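Local structure of virulent strain associated lipoprotein (Borreliella spielmanii A14S, 6FZZ) at residues I50-L56 with V105-N110. The protein is a plasmid-encoded outer surface lipoprotein of the PFam54 family that probably binds glutathione, as its Borrelia burgdorferi relative BBE31 does. Numbering follows the deposited sequence.
Sequences ILAFKSL and VEDIFN
Leu56 meets the first two turns of helix 105-126 with both methyl branches: CD1 lies 3.8 Å from Phe109 CB, while CD2 lies 3.8 Å from Asn110 OD1. Val105 CG1 touches both Leu56 and the 3-10 turn, 3.6 Å from Leu56 CG and equally close to the carbonyl oxygen of Ala52. A first torsion of 172° sets that methyl anti to the backbone N of Val105, which directs it at the loop. Ser55 OG packs against the same methyl and makes a weak hydrogen bond back to Ala52 O, within its own turn. One turn further along the helix, the Phe109 ring is approached obliquely by Ala52 CB, which stands 3.7 Å from both CE1 and CZ of Phe109. No direct hydrogen bond crosses; at the exposed side, by Ser55 and Glu106, a water donates to Ser55 O and, at 2.6 Å, to Glu106 OE2, which the extended Glu106 chain carries outward. Asn110 OD1 is hydrogen-bonded to Tyr76 OH, and Tyr76 also touches Leu56 and Phe109, tying in helix 71-83. Largely apolar and mostly buried, the contact is plain loop-to-helix packing in this all-helical PFam54 fold, seating the 3-10 turn of the long linker after helix 15-41 on the start of helix 105-126.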
loop_
_atom_site.group_PDB
_atom_site.type_symbol
_atom_site.label_atom_id
_atom_site.label_comp_id
_atom_site.label_asym_id
_atom_site.label_seq_id
_atom_site.Cartn_x
_atom_site.Cartn_y
_atom_site.Cartn_z
ATOM N N ILE A 50 10.072 12.473 -2.723
ATOM C CA ILE A 50 8.857 12.043 -3.433
ATOM C C ILE A 50 8.132 13.250 -3.935
ATOM O O ILE A 50 7.176 13.769 -3.311
ATOM C CB ILE A 50 7.945 11.147 -2.560
ATOM C CG1 ILE A 50 8.721 9.877 -2.196
ATOM C CG2 ILE A 50 6.710 10.733 -3.345
ATOM C CD1 ILE A 50 8.098 9.041 -1.063
ATOM N N LEU A 51 8.616 13.751 -5.052
ATOM C CA LEU A 51 8.085 14.999 -5.595
ATOM C C LEU A 51 6.663 14.775 -6.121
ATOM O O LEU A 51 5.897 15.749 -6.273
ATOM C CB LEU A 51 8.963 15.541 -6.715
ATOM C CG LEU A 51 10.301 16.275 -6.420
ATOM C CD1 LEU A 51 10.875 16.805 -7.750
ATOM C CD2 LEU A 51 10.183 17.446 -5.460
ATOM N N ALA A 52 6.321 13.501 -6.377
ATOM C CA ALA A 52 4.985 13.105 -6.811
ATOM C C ALA A 52 3.869 13.623 -5.927
ATOM O O ALA A 52 2.727 13.939 -6.426
ATOM C CB ALA A 52 4.944 11.599 -6.950
ATOM N N PHE A 53 4.162 13.740 -4.620
ATOM C CA PHE A 53 3.179 14.281 -3.678
ATOM C C PHE A 53 2.655 15.658 -4.094
ATOM O O PHE A 53 1.470 15.976 -3.902
ATOM C CB PHE A 53 3.750 14.337 -2.259
ATOM C CG PHE A 53 4.002 12.989 -1.638
ATOM C CD1 PHE A 53 3.148 11.900 -1.880
ATOM C CD2 PHE A 53 5.043 12.838 -0.744
ATOM C CE1 PHE A 53 3.371 10.669 -1.282
ATOM C CE2 PHE A 53 5.270 11.621 -0.109
ATOM C CZ PHE A 53 4.439 10.535 -0.376
ATOM N N LYS A 54 3.537 16.465 -4.661
ATOM C CA LYS A 54 3.170 17.850 -5.034
ATOM C C LYS A 54 2.255 17.869 -6.245
ATOM O O LYS A 54 1.610 18.858 -6.469
ATOM C CB LYS A 54 4.404 18.705 -5.333
ATOM C CG LYS A 54 5.212 18.994 -4.113
ATOM C CD LYS A 54 6.502 19.691 -4.468
ATOM C CE LYS A 54 7.412 19.803 -3.252
ATOM N NZ LYS A 54 8.593 20.660 -3.570
ATOM N N SER A 55 2.136 16.776 -6.978
ATOM C CA SER A 55 1.271 16.775 -8.121
ATOM C C SER A 55 -0.044 16.005 -7.896
ATOM O O SER A 55 -0.797 15.726 -8.821
ATOM C CB SER A 55 2.072 16.299 -9.350
ATOM O OG SER A 55 1.709 14.992 -9.580
ATOM N N LEU A 56 -0.318 15.678 -6.640
ATOM C CA LEU A 56 -1.560 15.039 -6.232
ATOM C C LEU A 56 -2.348 16.103 -5.451
ATOM O O LEU A 56 -1.998 16.479 -4.328
ATOM C CB LEU A 56 -1.237 13.848 -5.340
ATOM C CG LEU A 56 -0.625 12.585 -6.040
ATOM C CD1 LEU A 56 -0.043 11.657 -4.975
ATOM C CD2 LEU A 56 -1.690 11.868 -6.856
ATOM N N VAL A 105 1.169 9.891 -12.218
ATOM C CA VAL A 105 1.211 10.044 -10.764
ATOM C C VAL A 105 -0.126 9.655 -10.136
ATOM O O VAL A 105 -0.194 8.863 -9.188
ATOM C CB VAL A 105 1.663 11.436 -10.345
ATOM C CG1 VAL A 105 1.505 11.611 -8.820
ATOM C CG2 VAL A 105 3.129 11.658 -10.728
ATOM N N GLU A 106 -1.200 10.211 -10.680
ATOM C CA GLU A 106 -2.534 9.972 -10.116
ATOM C C GLU A 106 -2.968 8.552 -10.087
ATOM O O GLU A 106 -3.407 8.056 -9.036
ATOM C CB GLU A 106 -3.591 10.818 -10.847
ATOM C CG GLU A 106 -3.445 12.286 -10.514
ATOM C CD GLU A 106 -4.537 13.140 -11.193
ATOM O OE1 GLU A 106 -5.428 12.572 -11.901
ATOM O OE2 GLU A 106 -4.510 14.374 -10.988
ATOM N N ASP A 107 -2.838 7.850 -11.202
ATOM C CA ASP A 107 -3.407 6.515 -11.311
ATOM C C ASP A 107 -2.524 5.522 -10.525
ATOM O O ASP A 107 -3.041 4.579 -9.958
ATOM C CB ASP A 107 -3.511 6.058 -12.789
ATOM C CG ASP A 107 -4.765 6.626 -13.491
ATOM O OD1 ASP A 107 -5.402 7.505 -12.916
ATOM O OD2 ASP A 107 -5.119 6.226 -14.609
ATOM N N ILE A 108 -1.202 5.692 -10.564
ATOM C CA ILE A 108 -0.309 4.807 -9.781
ATOM C C ILE A 108 -0.498 5.057 -8.270
ATOM O O ILE A 108 -0.639 4.078 -7.482
ATOM C CB ILE A 108 1.192 5.071 -10.152
ATOM C CG1 ILE A 108 1.501 4.525 -11.515
ATOM C CG2 ILE A 108 2.144 4.496 -9.110
ATOM C CD1 ILE A 108 1.629 2.995 -11.597
ATOM N N PHE A 109 -0.431 6.330 -7.849
ATOM C CA PHE A 109 -0.412 6.631 -6.419
ATOM C C PHE A 109 -1.804 6.449 -5.818
ATOM O O PHE A 109 -1.953 5.788 -4.778
ATOM C CB PHE A 109 0.188 8.014 -6.092
ATOM C CG PHE A 109 1.703 8.016 -6.095
ATOM C CD1 PHE A 109 2.417 8.161 -7.289
ATOM C CD2 PHE A 109 2.400 7.874 -4.909
ATOM C CE1 PHE A 109 3.802 8.145 -7.286
ATOM C CE2 PHE A 109 3.790 7.883 -4.913
ATOM C CZ PHE A 109 4.472 7.979 -6.100
ATOM N N ASN A 110 -2.839 6.945 -6.468
ATOM C CA ASN A 110 -4.170 6.815 -5.849
ATOM C C ASN A 110 -4.602 5.342 -5.702
ATOM O O ASN A 110 -5.273 4.950 -4.712
ATOM C CB ASN A 110 -5.239 7.611 -6.627
ATOM C CG ASN A 110 -5.095 9.122 -6.477
ATOM O OD1 ASN A 110 -4.465 9.666 -5.549
ATOM N ND2 ASN A 110 -5.766 9.844 -7.394
HETATM O O HOH W 1 -3.891 15.777 -8.934
#